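Local coordinates for protein paenibacillus xanthan lyase (Paenibacillus, PDB 6F2P) that cleaves xanthan as a polysaccharide lyase, probably by beta-elimination as in other family 8 lyases, and carries several bound calcium ions, at residues M488-I493 with V649-L654. Numbering follows the deposited sequence.
With CA (calcium ion), chain B.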
loop_
_atom_site.group_PDB
_atom_site.type_symbol
_atom_site.label_atom_id
_atom_site.label_comp_id
_atom_site.label_asym_id
_atom_site.label_seq_id
_atom_site.Cartn_x
_atom_site.Cartn_y
_atom_site.Cartn_z
ATOM N N MET A 488 5.211 11.971 -9.322
ATOM C CA MET A 488 5.758 11.368 -10.522
ATOM C C MET A 488 4.846 11.615 -11.713
ATOM O O MET A 488 3.749 11.070 -11.772
ATOM C CB MET A 488 5.956 9.875 -10.262
ATOM C CG MET A 488 6.986 9.612 -9.167
ATOM S SD MET A 488 6.709 8.164 -8.128
ATOM C CE MET A 488 5.457 8.753 -6.995
ATOM N N PHE A 489 5.295 12.448 -12.651
ATOM C CA PHE A 489 4.441 12.882 -13.760
ATOM C C PHE A 489 4.877 12.304 -15.099
ATOM O O PHE A 489 5.265 11.140 -15.170
ATOM C CB PHE A 489 4.348 14.409 -13.814
ATOM C CG PHE A 489 3.788 15.025 -12.554
ATOM C CD1 PHE A 489 2.473 14.793 -12.177
ATOM C CD2 PHE A 489 4.578 15.823 -11.744
ATOM C CE1 PHE A 489 1.948 15.359 -11.014
ATOM C CE2 PHE A 489 4.069 16.390 -10.584
ATOM C CZ PHE A 489 2.750 16.160 -10.218
ATOM N N ASP A 490 4.802 13.093 -16.166
ATOM C CA ASP A 490 5.124 12.539 -17.483
ATOM C C ASP A 490 6.628 12.437 -17.759
ATOM O O ASP A 490 7.074 11.482 -18.383
ATOM C CB ASP A 490 4.401 13.286 -18.616
ATOM C CG ASP A 490 4.650 14.771 -18.584
ATOM O OD1 ASP A 490 4.961 15.280 -17.495
ATOM O OD2 ASP A 490 4.533 15.435 -19.637
ATOM N N ASP A 491 7.405 13.412 -17.299
ATOM C CA ASP A 491 8.838 13.422 -17.579
ATOM C C ASP A 491 9.625 14.050 -16.440
ATOM O O ASP A 491 10.773 14.428 -16.616
ATOM C CB ASP A 491 9.142 14.149 -18.897
ATOM C CG ASP A 491 8.641 15.592 -18.912
ATOM O OD1 ASP A 491 8.009 16.033 -17.927
ATOM O OD2 ASP A 491 8.846 16.275 -19.937
ATOM N N GLU A 492 9.000 14.172 -15.276
ATOM C CA GLU A 492 9.704 14.672 -14.104
ATOM C C GLU A 492 9.250 13.943 -12.859
ATOM O O GLU A 492 8.138 13.415 -12.809
ATOM C CB GLU A 492 9.482 16.178 -13.915
ATOM C CG GLU A 492 8.045 16.581 -13.641
ATOM C CD GLU A 492 7.282 16.923 -14.912
ATOM O OE1 GLU A 492 6.648 16.010 -15.476
ATOM O OE2 GLU A 492 7.316 18.100 -15.353
ATOM N N ILE A 493 10.129 13.913 -11.862
ATOM C CA ILE A 493 9.765 13.478 -10.522
ATOM C C ILE A 493 10.061 14.597 -9.537
ATOM O O ILE A 493 11.183 15.094 -9.474
ATOM C CB ILE A 493 10.549 12.236 -10.082
ATOM C CG1 ILE A 493 10.238 11.059 -11.004
ATOM C CG2 ILE A 493 10.210 11.888 -8.645
ATOM C CD1 ILE A 493 11.417 10.612 -11.815
ATOM N N VAL A 649 1.980 19.215 -5.137
ATOM C CA VAL A 649 2.611 19.634 -6.377
ATOM C C VAL A 649 1.611 19.517 -7.524
ATOM O O VAL A 649 0.859 18.539 -7.616
ATOM C CB VAL A 649 3.852 18.772 -6.683
ATOM C CG1 VAL A 649 4.457 19.134 -8.052
ATOM C CG2 VAL A 649 4.876 18.915 -5.581
ATOM N N LYS A 650 1.591 20.530 -8.383
ATOM C CA LYS A 650 0.761 20.514 -9.580
ATOM C C LYS A 650 1.650 20.595 -10.820
ATOM O O LYS A 650 2.521 21.450 -10.908
ATOM C CB LYS A 650 -0.240 21.678 -9.559
ATOM C CG LYS A 650 -0.960 21.920 -10.896
ATOM C CD LYS A 650 -2.245 22.725 -10.716
ATOM C CE LYS A 650 -3.061 22.795 -12.020
ATOM N NZ LYS A 650 -4.436 23.380 -11.829
ATOM N N GLU A 651 1.444 19.685 -11.761
ATOM C CA GLU A 651 2.102 19.776 -13.054
ATOM C C GLU A 651 1.164 20.564 -13.954
ATOM O O GLU A 651 0.089 20.079 -14.302
ATOM C CB GLU A 651 2.343 18.383 -13.626
ATOM C CG GLU A 651 3.585 18.261 -14.502
ATOM C CD GLU A 651 3.329 18.602 -15.968
ATOM O OE1 GLU A 651 4.289 18.505 -16.759
ATOM O OE2 GLU A 651 2.183 18.963 -16.332
ATOM N N THR A 652 1.567 21.775 -14.325
ATOM C CA THR A 652 0.656 22.715 -14.987
ATOM C C THR A 652 0.393 22.442 -16.466
ATOM O O THR A 652 -0.525 23.024 -17.047
ATOM C CB THR A 652 1.127 24.165 -14.824
ATOM O OG1 THR A 652 2.419 24.320 -15.431
ATOM C CG2 THR A 652 1.197 24.533 -13.343
ATOM N N GLN A 653 1.192 21.577 -17.076
ATOM C CA GLN A 653 0.936 21.163 -18.447
ATOM C C GLN A 653 -0.160 20.115 -18.446
ATOM O O GLN A 653 -1.106 20.186 -19.230
ATOM C CB GLN A 653 2.189 20.552 -19.073
ATOM C CG GLN A 653 3.393 21.457 -19.068
ATOM C CD GLN A 653 3.517 22.259 -20.343
ATOM O OE1 GLN A 653 4.425 22.025 -21.148
ATOM N NE2 GLN A 653 2.607 23.218 -20.540
ATOM N N LEU A 654 -0.021 19.131 -17.563
ATOM C CA LEU A 654 -0.954 18.010 -17.491
ATOM C C LEU A 654 -2.226 18.380 -16.731
ATOM O O LEU A 654 -3.244 17.681 -16.808
ATOM C CB LEU A 654 -0.286 16.830 -16.788
ATOM C CG LEU A 654 0.895 16.148 -17.473
ATOM C CD1 LEU A 654 1.469 15.079 -16.560
ATOM C CD2 LEU A 654 0.429 15.541 -18.774
HETATM CA CA CA B . 6.141 17.471 -17.467
#
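The CA atoms of Phe-489 and Glu-651 stand 7.3 Å apart where the beta hairpin turn joining strands 481-488 and 493-501 meets the end of strand 646-651, with no hydrogen bond between the two segments. A calcium ion spans this junction between the super-sandwich and the C-terminal beta-sandwich of the family 8 lyase, an instance of a metal linking two domains by carboxylates from both. From the turn, Asp-490 and Asp-491 each give one oxygen, OD1, whereas Glu-492 chelates through OE1 and OE2, both 2.5 Å from the calcium; Tyr-631 also hydrogen-bonds OE2. Glu-651 supplies OE1 from the other segment, across the ion from Asp-491 OD1, its carboxylate turned 83° from that of Glu-492, and Gln-636 completes the protein ligands. Close approaches among these acidic oxygens are presumably made tolerable by the cation they share. Away from the ion, the Phe-489 ring lies against the aliphatic part of Glu-651, CB sitting 3.7 Å from the ring centroid in a CH-pi contact, while Val-649 CG1 meets the ring edge at CE2. With an alanine in place of Phe-489, the Glu-651 stem would probably lose the flat surface it rests on, and Val-649 CG1 the ring edge it meets. Leu-654 CD1 packs against Asp-490 and Phe-489 CB. Bending at chi2 (-87°) turns the Glu-651 carboxylate off its stem, and its second oxygen, OE2, accepts a hydrogen bond from Leu-654 N, nearly along the C-O axis.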